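Local coordinates for protein GDP-L-fucose synthase (Campylobacter jejuni subsp. jejuni serotype O:2, PDB 7M13) that probably acts as a GDP-D-glycero-L-gluco-heptose synthase in capsular polysaccharide biosynthesis, binding NADPH in a Rossmann-type domain as an epimerase/dehydratase-family oxidoreductase, at residues M150-N155 with K273-N278; I163-N168 with I255-N260. All blocks are in the same frame, centred on the assembly; numbering follows the deposited sequence.

In the fold
The two contacts illustrate how a Rossmann sheet gathers distant parts of the chain on its two faces. Their centres lie 11 Å apart, joined through strands 162-171 and 277-278, which run parallel side by side: I277 N and T164 O are 2.8 Å apart, I277 O and V166 N 2.9 Å, both probable hydrogen bonds. Helix 138-158, which supplies contact 1, is followed, after a short link, by the strand of contact 2, and C151 SG packs 3.5 Å from T164 OG1. Contact 1 itself lies apart from the cofactor pocket, although K144 on the same helix binds NADP. The strand of contact 2 runs on to NADP, where L167 and N168 line the pocket.

Contact 1: M150-N155 with K273-N278; sequences MCESYN and KNTHIN
The carboxylate of E152, on helix 138-158, joins the helix to T275 in the turn that leads into strand 277-278. OE2 accepts two hydrogen bonds from this one residue: the hydroxyl OG1 of T275 donates to OE2 of E152 over 2.7 Å, arriving on the anti side and 20° out of the carboxylate plane, while the backbone N of T275 gives OE2 of E152 a longer bond of 3.2 Å, nearly along its C-O axis. Two donors on one oxygen restrict how the carboxylate can turn. The other oxygen works through water, which donates to E152 OE1 (2.7 Å) and accepts from N274 N (2.8 Å), so both oxygens serve to hold the turn.

Van der Waals contact is small: beside its bonds, E152 OE2 lies 3.2 Å from K273 CA. With CG anti to the backbone N (chi1 178°) and the chain extended, E152 reaches straight out from its helix and lies roughly perpendicular to the T275 side chain, its CG 3.4 Å from T275 OG1.

Beyond the turn, the ammonium of K273 forms a salt bridge with D132 of the second subunit, whose Y138 packs on E152. Helix 138-158 has helix 80-100 against M150 and C151, and segment 273-278 against E152, with F263 of helix 263-266 against T275 and strand 162-171 pairing with I277.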
loop_
_atom_site.group_PDB
_atom_site.type_symbol
_atom_site.label_atom_id
_atom_site.label_comp_id
_atom_site.label_asym_id
_atom_site.label_seq_id
_atom_site.Cartn_x
_atom_site.Cartn_y
_atom_site.Cartn_z
ATOM N N MET B 150 7.030 3.867 -0.523
ATOM C CA MET B 150 6.953 5.200 -1.178
ATOM C C MET B 150 8.308 5.907 -1.036
ATOM O O MET B 150 8.776 6.485 -2.036
ATOM C CB MET B 150 5.860 6.062 -0.539
ATOM C CG MET B 150 4.507 5.912 -1.206
ATOM S SD MET B 150 4.339 6.959 -2.676
ATOM C CE MET B 150 4.309 8.584 -1.920
ATOM N N CYS B 151 8.909 5.862 0.161
ATOM C CA CYS B 151 10.212 6.506 0.392
ATOM C C CYS B 151 11.253 5.833 -0.503
ATOM O O CYS B 151 12.015 6.497 -1.222
ATOM C CB CYS B 151 10.655 6.404 1.844
ATOM S SG CYS B 151 9.721 7.464 2.976
ATOM N N GLU B 152 11.341 4.505 -0.437
ATOM C CA GLU B 152 12.389 3.767 -1.149
ATOM C C GLU B 152 12.203 3.984 -2.647
ATOM O O GLU B 152 13.221 4.095 -3.408
ATOM C CB GLU B 152 12.295 2.293 -0.794
ATOM C CG GLU B 152 13.292 1.424 -1.512
ATOM C CD GLU B 152 13.074 -0.018 -1.124
ATOM O OE1 GLU B 152 12.101 -0.656 -1.653
ATOM O OE2 GLU B 152 13.859 -0.490 -0.254
ATOM N N SER B 153 10.963 3.949 -3.131
ATOM C CA SER B 153 10.719 4.032 -4.598
ATOM C C SER B 153 11.125 5.416 -5.136
ATOM O O SER B 153 11.679 5.515 -6.234
ATOM C CB SER B 153 9.284 3.733 -4.908
ATOM O OG SER B 153 8.940 2.422 -4.463
ATOM N N TYR B 154 10.875 6.481 -4.387
ATOM C CA TYR B 154 11.345 7.849 -4.738
ATOM C C TYR B 154 12.878 7.862 -4.754
ATOM O O TYR B 154 13.515 8.424 -5.678
ATOM C CB TYR B 154 10.746 8.911 -3.817
ATOM C CG TYR B 154 9.411 9.400 -4.317
ATOM C CD1 TYR B 154 8.260 8.676 -4.111
ATOM C CD2 TYR B 154 9.331 10.488 -5.177
ATOM C CE1 TYR B 154 7.045 9.099 -4.623
ATOM C CE2 TYR B 154 8.126 10.911 -5.704
ATOM C CZ TYR B 154 6.972 10.201 -5.447
ATOM O OH TYR B 154 5.751 10.559 -5.988
ATOM N N ASN B 155 13.494 7.200 -3.786
ATOM C CA ASN B 155 14.970 7.196 -3.700
ATOM C C ASN B 155 15.531 6.531 -4.970
ATOM O O ASN B 155 16.533 6.985 -5.545
ATOM C CB ASN B 155 15.418 6.451 -2.452
ATOM C CG ASN B 155 15.039 7.167 -1.158
ATOM O OD1 ASN B 155 14.634 8.349 -1.150
ATOM N ND2 ASN B 155 15.148 6.443 -0.061
ATOM N N LYS B 273 16.123 -3.123 -1.575
ATOM C CA LYS B 273 14.799 -3.494 -1.037
ATOM C C LYS B 273 14.986 -3.561 0.466
ATOM O O LYS B 273 16.119 -3.822 0.917
ATOM C CB LYS B 273 14.299 -4.850 -1.544
ATOM C CG LYS B 273 12.849 -5.149 -1.240
ATOM C CD LYS B 273 12.377 -6.440 -1.924
ATOM C CE LYS B 273 12.967 -7.685 -1.299
ATOM N NZ LYS B 273 12.218 -8.898 -1.715
ATOM N N ASN B 274 13.920 -3.373 1.238
ATOM C CA ASN B 274 13.969 -3.430 2.708
ATOM C C ASN B 274 15.036 -2.450 3.199
ATOM O O ASN B 274 15.848 -2.783 4.099
ATOM C CB ASN B 274 14.198 -4.863 3.181
ATOM C CG ASN B 274 13.031 -5.758 2.811
ATOM O OD1 ASN B 274 11.874 -5.368 2.929
ATOM N ND2 ASN B 274 13.328 -6.978 2.382
ATOM N N THR B 275 15.004 -1.240 2.666
ATOM C CA THR B 275 15.932 -0.161 3.065
ATOM C C THR B 275 15.418 0.682 4.212
ATOM O O THR B 275 16.099 1.665 4.561
ATOM C CB THR B 275 16.317 0.699 1.872
ATOM O OG1 THR B 275 15.155 1.290 1.292
ATOM C CG2 THR B 275 17.104 -0.080 0.853
ATOM N N HIS B 276 14.257 0.345 4.767
ATOM C CA HIS B 276 13.821 0.902 6.058
ATOM C C HIS B 276 14.775 0.438 7.154
ATOM O O HIS B 276 15.550 -0.532 6.940
ATOM C CB HIS B 276 12.380 0.514 6.367
ATOM C CG HIS B 276 12.095 -0.934 6.366
ATOM N ND1 HIS B 276 11.982 -1.657 5.217
ATOM C CD2 HIS B 276 11.933 -1.796 7.404
ATOM C CE1 HIS B 276 11.741 -2.925 5.535
ATOM N NE2 HIS B 276 11.711 -3.031 6.869
ATOM N N ILE B 277 14.752 1.124 8.292
ATOM C CA ILE B 277 15.685 0.806 9.414
ATOM C C ILE B 277 14.873 0.693 10.684
ATOM O O ILE B 277 14.224 1.661 11.084
ATOM C CB ILE B 277 16.733 1.917 9.585
ATOM C CG1 ILE B 277 17.329 2.418 8.269
ATOM C CG2 ILE B 277 17.790 1.467 10.565
ATOM C CD1 ILE B 277 18.139 3.671 8.434
ATOM N N ASN B 278 15.035 -0.405 11.392
ATOM C CA ASN B 278 14.402 -0.534 12.717
ATOM C C ASN B 278 15.164 0.337 13.734
ATOM O O ASN B 278 16.386 0.406 13.681
ATOM C CB ASN B 278 14.449 -1.962 13.222
ATOM C CG ASN B 278 13.627 -2.900 12.390
ATOM O OD1 ASN B 278 12.665 -2.497 11.722
ATOM N ND2 ASN B 278 13.994 -4.186 12.471
HETATM O O HOH W 1 11.434 -2.214 0.480
#

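Contact 2: I163-N168 with I255-N260; sequences ITLVLN and IYTMQN. With NAP (NADP nicotinamide-adenine-dinucleotide phosphate), chain E.
The hydroxyl OG1 of T257 is held between its own helix and the sheet: it is hydrogen-bonded to the carbonyl O of V253, one turn earlier, and both methyls of L165 lie against it, CD1 at 3.6 Å and CD2 at 3.8 Å from T257 OG1. Satisfied within the helix, the oxygen can be buried against hydrocarbon. The two side chains run antiparallel alongside one another, so the leucine's methyl end lies beside the threonine hydroxyl. The other branch of T257 serves I163: CG2, set anti to the backbone N by a chi1 of -61°, meets I163 CG2 at 3.7 Å, methyl against methyl, with I163 CB slightly farther.

This is the helix-on-sheet packing of a Rossmann fold. Alternate residues of the parallel strand, I163 and L165, point toward helix 247-260, whereas T164 points away and rests on A148 and C151 of helix 138-158 across the sheet. I277 of strand 277-278 touches I163 and L165 as well, and K105 of strand 105-111 bonds through NZ to the carbonyls of T257 and M258.

Farther along, the strand reaches the nicotinamide end of NADP. L167 brings its CG to 3.6 Å from C5N of the cofactor, and its carbonyl O lies 3.4 Å from the same C5N. The carbonyl O of N168 comes within 3.4 Å of C4N, the carbon that carries the hydride in nicotinamide chemistry, while N168 ND2 is hydrogen-bonded to E243 OE1.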
loop_
_atom_site.group_PDB
_atom_site.type_symbol
_atom_site.label_atom_id
_atom_site.label_comp_id
_atom_site.label_asym_id
_atom_site.label_seq_id
_atom_site.Cartn_x
_atom_site.Cartn_y
_atom_site.Cartn_z
ATOM N N ILE B 163 14.106 8.513 4.227
ATOM C CA ILE B 163 14.506 7.343 5.050
ATOM C C ILE B 163 13.374 7.007 6.011
ATOM O O ILE B 163 12.837 7.919 6.655
ATOM C CB ILE B 163 15.771 7.677 5.835
ATOM C CG1 ILE B 163 16.864 8.286 4.967
ATOM C CG2 ILE B 163 16.251 6.422 6.536
ATOM C CD1 ILE B 163 17.291 7.409 3.866
ATOM N N THR B 164 13.024 5.720 6.129
ATOM C CA THR B 164 11.985 5.228 7.053
ATOM C C THR B 164 12.661 4.580 8.260
ATOM O O THR B 164 13.475 3.646 8.064
ATOM C CB THR B 164 11.019 4.230 6.399
ATOM O OG1 THR B 164 10.335 4.956 5.357
ATOM C CG2 THR B 164 10.000 3.688 7.363
ATOM N N LEU B 165 12.278 5.013 9.448
ATOM C CA LEU B 165 12.697 4.441 10.729
ATOM C C LEU B 165 11.481 3.796 11.377
ATOM O O LEU B 165 10.430 4.434 11.458
ATOM C CB LEU B 165 13.254 5.540 11.634
ATOM C CG LEU B 165 14.395 6.370 11.075
ATOM C CD1 LEU B 165 14.853 7.426 12.088
ATOM C CD2 LEU B 165 15.573 5.484 10.668
ATOM N N VAL B 166 11.605 2.560 11.839
ATOM C CA VAL B 166 10.453 1.752 12.291
ATOM C C VAL B 166 10.607 1.418 13.772
ATOM O O VAL B 166 11.656 0.895 14.138
ATOM C CB VAL B 166 10.330 0.476 11.445
ATOM C CG1 VAL B 166 9.055 -0.274 11.764
ATOM C CG2 VAL B 166 10.414 0.804 9.950
ATOM N N LEU B 167 9.572 1.666 14.568
ATOM C CA LEU B 167 9.592 1.396 16.023
ATOM C C LEU B 167 8.317 0.677 16.443
ATOM O O LEU B 167 7.338 0.615 15.676
ATOM C CB LEU B 167 9.755 2.700 16.808
ATOM C CG LEU B 167 8.675 3.762 16.616
ATOM C CD1 LEU B 167 8.430 4.493 17.924
ATOM C CD2 LEU B 167 9.060 4.750 15.541
ATOM N N ASN B 168 8.322 0.177 17.679
ATOM C CA ASN B 168 7.183 -0.567 18.248
ATOM C C ASN B 168 6.358 0.249 19.253
ATOM O O ASN B 168 5.143 0.244 19.118
ATOM C CB ASN B 168 7.688 -1.854 18.898
ATOM C CG ASN B 168 7.934 -2.910 17.844
ATOM O OD1 ASN B 168 7.092 -3.108 16.968
ATOM N ND2 ASN B 168 9.028 -3.652 17.978
ATOM N N ILE B 255 17.642 12.644 14.167
ATOM C CA ILE B 255 18.624 13.692 13.799
ATOM C C ILE B 255 19.916 13.029 13.311
ATOM O O ILE B 255 20.543 13.459 12.325
ATOM C CB ILE B 255 18.859 14.658 14.966
ATOM C CG1 ILE B 255 17.579 15.430 15.284
ATOM C CG2 ILE B 255 20.023 15.561 14.599
ATOM C CD1 ILE B 255 17.583 16.110 16.627
ATOM N N TYR B 256 20.342 11.939 13.944
ATOM C CA TYR B 256 21.532 11.209 13.470
ATOM C C TYR B 256 21.350 10.741 12.020
ATOM O O TYR B 256 22.275 10.800 11.201
ATOM C CB TYR B 256 21.812 10.010 14.376
ATOM C CG TYR B 256 23.008 9.224 13.948
ATOM C CD1 TYR B 256 24.262 9.572 14.410
ATOM C CD2 TYR B 256 22.900 8.141 13.085
ATOM C CE1 TYR B 256 25.381 8.872 13.994
ATOM C CE2 TYR B 256 24.011 7.448 12.652
ATOM C CZ TYR B 256 25.257 7.821 13.117
ATOM O OH TYR B 256 26.383 7.137 12.721
ATOM N N THR B 257 20.161 10.232 11.717
ATOM C CA THR B 257 19.820 9.793 10.348
ATOM C C THR B 257 19.980 10.972 9.408
ATOM O O THR B 257 20.625 10.826 8.391
ATOM C CB THR B 257 18.388 9.231 10.283
ATOM O OG1 THR B 257 18.278 8.094 11.145
ATOM C CG2 THR B 257 18.103 8.655 8.904
ATOM N N MET B 258 19.358 12.111 9.708
ATOM C CA MET B 258 19.493 13.281 8.817
ATOM C C MET B 258 20.974 13.585 8.589
ATOM O O MET B 258 21.368 13.888 7.458
ATOM C CB MET B 258 18.855 14.530 9.438
ATOM C CG MET B 258 17.394 14.532 9.398
ATOM S SD MET B 258 16.757 14.445 7.673
ATOM C CE MET B 258 15.085 14.996 7.983
ATOM N N GLN B 259 21.781 13.527 9.648
ATOM C CA GLN B 259 23.153 14.042 9.548
ATOM C C GLN B 259 24.096 13.004 8.963
ATOM O O GLN B 259 25.214 13.400 8.573
ATOM C CB GLN B 259 23.671 14.501 10.913
ATOM C CG GLN B 259 22.897 15.633 11.521
ATOM C CD GLN B 259 22.853 16.849 10.635
ATOM O OE1 GLN B 259 22.211 16.849 9.594
ATOM N NE2 GLN B 259 23.469 17.931 11.085
ATOM N N ASN B 260 23.736 11.714 8.945
ATOM C CA ASN B 260 24.757 10.654 8.712
ATOM C C ASN B 260 24.294 9.559 7.746
ATOM O O ASN B 260 25.176 8.880 7.190
ATOM C CB ASN B 260 25.177 9.973 10.016
ATOM C CG ASN B 260 25.921 10.936 10.913
ATOM O OD1 ASN B 260 27.074 11.269 10.645
ATOM N ND2 ASN B 260 25.231 11.469 11.902
HETATM P PA NAP E . 0.927 11.280 17.916
HETATM O O1A NAP E . -0.286 10.408 17.778
HETATM O O2A NAP E . 1.364 11.637 19.316
HETATM O O5B NAP E . 0.759 12.643 17.154
HETATM C C5B NAP E . 0.295 12.673 15.805
HETATM C C4B NAP E . 0.176 14.115 15.423
HETATM O O4B NAP E . -0.200 14.153 14.025
HETATM C C3B NAP E . -0.903 14.900 16.197
HETATM O O3B NAP E . -0.324 16.068 16.768
HETATM C C2B NAP E . -1.966 15.181 15.142
HETATM O O2B NAP E . -2.595 16.456 15.284
HETATM C C1B NAP E . -1.142 15.192 13.859
HETATM N N9A NAP E . -1.963 14.918 12.699
HETATM C C8A NAP E . -2.699 13.804 12.435
HETATM N N7A NAP E . -3.436 13.896 11.354
HETATM C C5A NAP E . -3.176 15.164 10.880
HETATM C C6A NAP E . -3.667 15.869 9.767
HETATM N N6A NAP E . -4.589 15.391 8.923
HETATM N N1A NAP E . -3.206 17.127 9.592
HETATM C C2A NAP E . -2.308 17.620 10.456
HETATM N N3A NAP E . -1.785 17.047 11.542
HETATM C C4A NAP E . -2.274 15.811 11.700
HETATM O O3 NAP E . 2.143 10.579 17.153
HETATM P PN NAP E . 3.387 9.819 17.773
HETATM O O1N NAP E . 2.886 8.850 18.772
HETATM O O2N NAP E . 4.364 10.854 18.169
HETATM O O5D NAP E . 3.918 9.026 16.477
HETATM C C5D NAP E . 4.901 9.591 15.640
HETATM C C4D NAP E . 5.209 8.594 14.559
HETATM O O4D NAP E . 5.778 7.392 15.147
HETATM C C3D NAP E . 3.998 8.141 13.731
HETATM O O3D NAP E . 4.373 7.908 12.367
HETATM C C2D NAP E . 3.620 6.867 14.432
HETATM O O2D NAP E . 2.817 5.996 13.642
HETATM C C1D NAP E . 4.978 6.278 14.755
HETATM N N1N NAP E . 4.881 5.279 15.842
HETATM C C2N NAP E . 4.452 5.617 17.095
HETATM C C3N NAP E . 4.286 4.669 18.047
HETATM C C7N NAP E . 3.811 4.978 19.422
HETATM O O7N NAP E . 3.852 4.081 20.288
HETATM N N7N NAP E . 3.370 6.209 19.665
HETATM C C4N NAP E . 4.626 3.289 17.764
HETATM C C5N NAP E . 5.114 3.009 16.432
HETATM C C6N NAP E . 5.152 3.946 15.536
HETATM P P2B NAP E . -3.767 16.670 16.378
HETATM O O1X NAP E . -3.025 16.758 17.682
HETATM O O2X NAP E . -4.738 15.578 16.278
HETATM O O3X NAP E . -4.409 18.006 15.956
#